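Local coordinates for protein Atg5 (Kluyveromyces marxianus, PDB 3VQI) that takes part in autophagic vesicle formation and cytoplasm-to-vacuole transport, and is required for selective autophagic degradation of the nucleus, at residues D253-L258 and G267-V272; V20-A25 and R57-T62. All blocks are in the same frame, centred on the assembly; numbering follows the deposited sequence.

Interaction 1 of 2, residues D253-L258 and G267-V272; sequences DNIFEL and GFLYLV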
loop_
_atom_site.group_PDB
_atom_site.type_symbol
_atom_site.label_atom_id
_atom_site.label_comp_id
_atom_site.label_asym_id
_atom_site.label_seq_id
_atom_site.Cartn_x
_atom_site.Cartn_y
_atom_site.Cartn_z
ATOM N N ASP A 253 -5.495 -0.043 -22.093
ATOM C CA ASP A 253 -6.545 -0.592 -21.231
ATOM C C ASP A 253 -7.560 0.422 -20.703
ATOM O O ASP A 253 -7.301 1.624 -20.659
ATOM C CB ASP A 253 -5.910 -1.336 -20.056
ATOM C CG ASP A 253 -5.279 -2.652 -20.474
ATOM O OD1 ASP A 253 -4.560 -2.670 -21.497
ATOM O OD2 ASP A 253 -5.496 -3.667 -19.774
ATOM N N ASN A 254 -8.719 -0.086 -20.295
ATOM C CA ASN A 254 -9.800 0.746 -19.776
ATOM C C ASN A 254 -9.691 0.943 -18.257
ATOM O O ASN A 254 -9.770 -0.012 -17.485
ATOM C CB ASN A 254 -11.142 0.109 -20.155
ATOM C CG ASN A 254 -12.327 0.878 -19.619
ATOM O OD1 ASN A 254 -12.319 2.110 -19.578
ATOM N ND2 ASN A 254 -13.368 0.154 -19.218
ATOM N N ILE A 255 -9.516 2.193 -17.838
ATOM C CA ILE A 255 -9.363 2.515 -16.423
ATOM C C ILE A 255 -10.548 2.078 -15.554
ATOM O O ILE A 255 -10.358 1.609 -14.429
ATOM C CB ILE A 255 -9.100 4.031 -16.228
ATOM C CG1 ILE A 255 -8.168 4.240 -15.032
ATOM C CG2 ILE A 255 -10.406 4.781 -16.020
ATOM C CD1 ILE A 255 -6.773 3.673 -15.240
ATOM N N PHE A 256 -11.764 2.237 -16.068
ATOM C CA PHE A 256 -12.959 1.833 -15.329
ATOM C C PHE A 256 -12.848 0.349 -14.981
ATOM O O PHE A 256 -13.238 -0.078 -13.892
ATOM C CB PHE A 256 -14.214 2.089 -16.181
ATOM C CG PHE A 256 -15.381 1.181 -15.858
ATOM C CD1 PHE A 256 -16.023 1.247 -14.621
ATOM C CD2 PHE A 256 -15.830 0.246 -16.793
ATOM C CE1 PHE A 256 -17.097 0.395 -14.322
ATOM C CE2 PHE A 256 -16.897 -0.608 -16.505
ATOM C CZ PHE A 256 -17.531 -0.536 -15.268
ATOM N N GLU A 257 -12.305 -0.428 -15.915
ATOM C CA GLU A 257 -12.142 -1.866 -15.730
ATOM C C GLU A 257 -10.932 -2.170 -14.852
ATOM O O GLU A 257 -10.984 -3.050 -13.986
ATOM C CB GLU A 257 -11.997 -2.562 -17.094
ATOM N N LEU A 258 -9.841 -1.443 -15.081
ATOM C CA LEU A 258 -8.623 -1.634 -14.304
ATOM C C LEU A 258 -8.913 -1.401 -12.825
ATOM O O LEU A 258 -8.273 -1.992 -11.960
ATOM C CB LEU A 258 -7.535 -0.675 -14.785
ATOM C CG LEU A 258 -6.986 -0.962 -16.183
ATOM C CD1 LEU A 258 -6.133 0.196 -16.662
ATOM C CD2 LEU A 258 -6.186 -2.251 -16.153
ATOM N N GLY A 267 -8.914 1.171 -1.527
ATOM C CA GLY A 267 -9.915 1.780 -2.387
ATOM C C GLY A 267 -9.418 2.559 -3.591
ATOM O O GLY A 267 -10.209 3.098 -4.367
ATOM N N PHE A 268 -8.107 2.631 -3.760
ATOM C CA PHE A 268 -7.585 3.353 -4.892
ATOM C C PHE A 268 -6.838 2.448 -5.840
ATOM O O PHE A 268 -6.256 1.441 -5.446
ATOM C CB PHE A 268 -6.662 4.481 -4.433
ATOM C CG PHE A 268 -7.378 5.636 -3.797
ATOM C CD1 PHE A 268 -7.891 5.535 -2.510
ATOM C CD2 PHE A 268 -7.515 6.850 -4.482
ATOM C CE1 PHE A 268 -8.531 6.628 -1.905
ATOM C CE2 PHE A 268 -8.154 7.951 -3.884
ATOM C CZ PHE A 268 -8.660 7.835 -2.592
ATOM N N LEU A 269 -6.887 2.815 -7.109
ATOM C CA LEU A 269 -6.190 2.096 -8.161
ATOM C C LEU A 269 -4.902 2.889 -8.333
ATOM O O LEU A 269 -4.943 4.080 -8.639
ATOM C CB LEU A 269 -7.007 2.142 -9.449
ATOM C CG LEU A 269 -6.318 1.797 -10.767
ATOM C CD1 LEU A 269 -5.871 0.330 -10.828
ATOM C CD2 LEU A 269 -7.318 2.124 -11.853
ATOM N N TYR A 270 -3.765 2.248 -8.117
ATOM C CA TYR A 270 -2.497 2.944 -8.241
ATOM C C TYR A 270 -1.763 2.642 -9.531
ATOM O O TYR A 270 -1.522 1.486 -9.878
ATOM C CB TYR A 270 -1.565 2.607 -7.068
ATOM C CG TYR A 270 -2.008 3.140 -5.729
ATOM C CD1 TYR A 270 -2.957 2.464 -4.964
ATOM C CD2 TYR A 270 -1.468 4.319 -5.219
ATOM C CE1 TYR A 270 -3.351 2.950 -3.721
ATOM C CE2 TYR A 270 -1.859 4.815 -3.983
ATOM C CZ TYR A 270 -2.801 4.126 -3.238
ATOM O OH TYR A 270 -3.202 4.628 -2.017
ATOM N N LEU A 271 -1.396 3.700 -10.233
ATOM C CA LEU A 271 -0.641 3.555 -11.458
ATOM C C LEU A 271 0.770 4.063 -11.206
ATOM O O LEU A 271 0.957 5.161 -10.676
ATOM C CB LEU A 271 -1.267 4.376 -12.580
ATOM C CG LEU A 271 -2.325 3.719 -13.463
ATOM C CD1 LEU A 271 -3.550 3.355 -12.635
ATOM C CD2 LEU A 271 -2.688 4.686 -14.589
ATOM N N VAL A 272 1.756 3.254 -11.557
ATOM C CA VAL A 272 3.146 3.651 -11.420
ATOM C C VAL A 272 3.690 3.833 -12.837
ATOM O O VAL A 272 3.790 2.877 -13.607
ATOM C CB VAL A 272 3.964 2.589 -10.680
ATOM C CG1 VAL A 272 5.451 2.825 -10.897
ATOM C CG2 VAL A 272 3.647 2.655 -9.197
#

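Interaction 2 of 2, residues V20-A25 and R57-T62; sequences VVVSDA and RKLADT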
loop_
_atom_site.group_PDB
_atom_site.type_symbol
_atom_site.label_atom_id
_atom_site.label_comp_id
_atom_site.label_asym_id
_atom_site.label_seq_id
_atom_site.Cartn_x
_atom_site.Cartn_y
_atom_site.Cartn_z
ATOM N N VAL A 20 14.927 -7.748 4.880
ATOM C CA VAL A 20 15.048 -6.676 5.847
ATOM C C VAL A 20 16.375 -6.785 6.588
ATOM O O VAL A 20 16.625 -7.760 7.300
ATOM C CB VAL A 20 13.887 -6.730 6.864
ATOM C CG1 VAL A 20 13.999 -5.583 7.846
ATOM C CG2 VAL A 20 12.559 -6.683 6.124
ATOM N N VAL A 21 17.222 -5.776 6.416
ATOM C CA VAL A 21 18.526 -5.754 7.063
ATOM C C VAL A 21 18.614 -4.562 8.003
ATOM O O VAL A 21 18.164 -3.472 7.656
ATOM C CB VAL A 21 19.661 -5.602 6.022
ATOM C CG1 VAL A 21 21.004 -5.830 6.700
ATOM C CG2 VAL A 21 19.440 -6.558 4.835
ATOM N N VAL A 22 19.190 -4.755 9.186
ATOM C CA VAL A 22 19.322 -3.636 10.112
ATOM C C VAL A 22 20.209 -2.575 9.463
ATOM O O VAL A 22 21.148 -2.910 8.746
ATOM C CB VAL A 22 19.962 -4.057 11.431
ATOM C CG1 VAL A 22 20.061 -2.850 12.348
ATOM C CG2 VAL A 22 19.135 -5.155 12.079
ATOM N N SER A 23 19.902 -1.301 9.693
ATOM C CA SER A 23 20.694 -0.238 9.092
ATOM C C SER A 23 22.011 -0.087 9.836
ATOM O O SER A 23 22.095 -0.355 11.039
ATOM C CB SER A 23 19.936 1.090 9.106
ATOM O OG SER A 23 19.871 1.640 10.409
ATOM N N ASP A 24 23.037 0.345 9.109
ATOM C CA ASP A 24 24.366 0.522 9.684
ATOM C C ASP A 24 24.325 1.373 10.942
ATOM O O ASP A 24 24.993 1.075 11.927
ATOM C CB ASP A 24 25.297 1.163 8.651
ATOM C CG ASP A 24 25.219 0.476 7.291
ATOM O OD1 ASP A 24 25.348 -0.765 7.232
ATOM O OD2 ASP A 24 25.031 1.184 6.277
ATOM N N ALA A 25 23.511 2.420 10.915
ATOM C CA ALA A 25 23.400 3.331 12.046
ATOM C C ALA A 25 23.069 2.712 13.400
ATOM O O ALA A 25 23.541 3.200 14.425
ATOM C CB ALA A 25 22.387 4.423 11.728
ATOM N N ARG A 57 11.297 -7.953 16.177
ATOM C CA ARG A 57 11.514 -9.142 17.003
ATOM C C ARG A 57 12.660 -9.995 16.451
ATOM O O ARG A 57 13.624 -10.288 17.150
ATOM C CB ARG A 57 10.236 -10.000 17.046
ATOM C CG ARG A 57 10.227 -11.125 18.111
ATOM C CD ARG A 57 9.482 -12.416 17.670
ATOM N NE ARG A 57 8.342 -12.211 16.763
ATOM C CZ ARG A 57 7.306 -11.409 17.002
ATOM N NH1 ARG A 57 7.241 -10.713 18.126
ATOM N NH2 ARG A 57 6.327 -11.302 16.117
ATOM N N LYS A 58 12.553 -10.390 15.190
ATOM C CA LYS A 58 13.573 -11.235 14.589
ATOM C C LYS A 58 14.984 -10.677 14.631
ATOM O O LYS A 58 15.949 -11.445 14.633
ATOM C CB LYS A 58 13.243 -11.542 13.132
ATOM C CG LYS A 58 12.095 -12.491 12.904
ATOM C CD LYS A 58 12.124 -12.991 11.461
ATOM C CE LYS A 58 10.752 -13.447 10.978
ATOM N NZ LYS A 58 10.606 -14.929 10.925
ATOM N N LEU A 59 15.113 -9.353 14.661
ATOM C CA LEU A 59 16.433 -8.729 14.650
ATOM C C LEU A 59 16.789 -7.992 15.929
ATOM O O LEU A 59 17.834 -7.353 15.992
ATOM C CB LEU A 59 16.543 -7.765 13.460
ATOM C CG LEU A 59 16.062 -8.310 12.108
ATOM C CD1 LEU A 59 16.158 -7.231 11.037
ATOM C CD2 LEU A 59 16.888 -9.532 11.715
ATOM N N ALA A 60 15.938 -8.084 16.947
ATOM C CA ALA A 60 16.200 -7.400 18.214
ATOM C C ALA A 60 17.601 -7.689 18.754
ATOM O O ALA A 60 18.196 -6.854 19.439
ATOM C CB ALA A 60 15.167 -7.797 19.245
ATOM N N ASP A 61 18.122 -8.868 18.436
ATOM C CA ASP A 61 19.444 -9.287 18.893
ATOM C C ASP A 61 20.591 -8.505 18.281
ATOM O O ASP A 61 21.621 -8.295 18.921
ATOM C CB ASP A 61 19.654 -10.772 18.590
ATOM C CG ASP A 61 19.364 -11.654 19.779
ATOM O OD1 ASP A 61 18.755 -11.148 20.753
ATOM O OD2 ASP A 61 19.742 -12.852 19.734
ATOM N N THR A 62 20.405 -8.084 17.038
ATOM C CA THR A 62 21.426 -7.359 16.303
ATOM C C THR A 62 21.306 -5.851 16.429
ATOM O O THR A 62 22.116 -5.109 15.880
ATOM C CB THR A 62 21.372 -7.761 14.827
ATOM O OG1 THR A 62 21.606 -9.174 14.727
ATOM C CG2 THR A 62 22.418 -7.032 14.020
#

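Interaction 1 of 2, residues D253-L258 and G267-V272
Leu269 meets Ile255 and Leu258 through its two methyl branches, each with a separate job. The apolar contacts centre on CD2. Leu269 CD2 lies 3.8 Å from Ile255 CD1 and, at 4.1 Å, also touches Leu258 CB, which places one methyl against two residues a helical turn apart. A second apolar contact extends the patch along the strand: Ile255 CD1 reaches Leu271 CD1 at 4.2 Å, and the terminal methyl of its ethyl arm thus touches both Leu269 and Leu271. The other branch meets backbone, with Leu269 CD1 3.5 Å from Leu258 O, a van der Waals approach to a carbonyl. Turning CG of Leu269 roughly anti to its amide nitrogen (chi1 163°) sends both methyls toward the helix. Replacing Leu269 with alanine would probably open a gap beneath Ile255 and Leu258, since both methyls that touch the helix would be gone. Within the helical segment, the backbone bond from Leu258 N to Asn254 O (2.8 Å) marks the first turn after the N-cap residue Asn254. Val225 of helix 225-230 touches Ile255, Leu258 and Leu271, while Ile244 packs on Leu269. This is a helix-on-strand apolar core within UblB, one of the ubiquitin-like domains of Atg5.

Interaction 2 of 2, residues V20-A25 and R57-T62
Leu59 and Val22 form the tight part of this contact: their CA atoms, Leu59 CA and Val22 CA, are the closest across the segments at 7.4 Å, and these two residues also bury the most surface. Val22 CG2 touches two points on the leucine, standing 3.8 Å from Leu59 CD1 and 3.9 Å from Leu59 CB, and the two side chains run alongside one another, pointing opposite ways. The valine therefore lies against the flank of the leucine as well as its end. CG of Leu59 is anti to its own carbonyl carbon and beside the backbone N (chi1 -47°), which extends CD1 toward the strand. There the same methyl reaches Val20, with Leu59 CD1 lying 3.8 Å from Val20 O and 4.2 Å from Val20 CG1. One leucine methyl thus bridges two strand residues that face the helix, with Val21 between them pointing away.

Packing is looser beyond this centre. Val22 CG2 and Thr62 CG2 approach only to 4.3 Å, and the threonine hydroxyl is engaged outside the pair, OG1 bonding to Asp35 O. A backbone bond from Thr62 N to Leu59 O (2.9 Å) holds the turn that brings both residues to the strand. The solvent side is made by Arg57, Lys58 and Asp61 on one segment and by Asp24 and Ala25 on the other, all exposed and none touching across. Neighbouring strands close the core: Cys38 of strand 37-43 touches Val20 and Leu59, while Leu119 of strand 114-121 touches Val20. With helix 48-59 laid on a mixed sheet in which strand 15-22 pairs antiparallel with 37-43 and parallel with 114-121, the contact has the form of the ubiquitin-like beta-grasp fold, here in the UblA domain.

Both segments of interaction 2 come earlier in the sequence than those of interaction 1, and the two contacts lie on opposite sides of the chain's centre, their own centres about 36 Å apart and their nearest atoms about 20 Å apart. They share neither helix nor sheet. Interaction 2 joins helix 48-59 to strand 15-22 of the five-stranded mixed sheet in UblA, whereas interaction 1 joins helix 255-262 to strand 269-272 at an edge of the three-stranded mixed sheet in UblB. Between them in sequence comes the alpha-helical bundle region. The gap, with different helices and sheets at its two ends, is consistent with each ubiquitin-like domain closing its own apolar core, two in one chain.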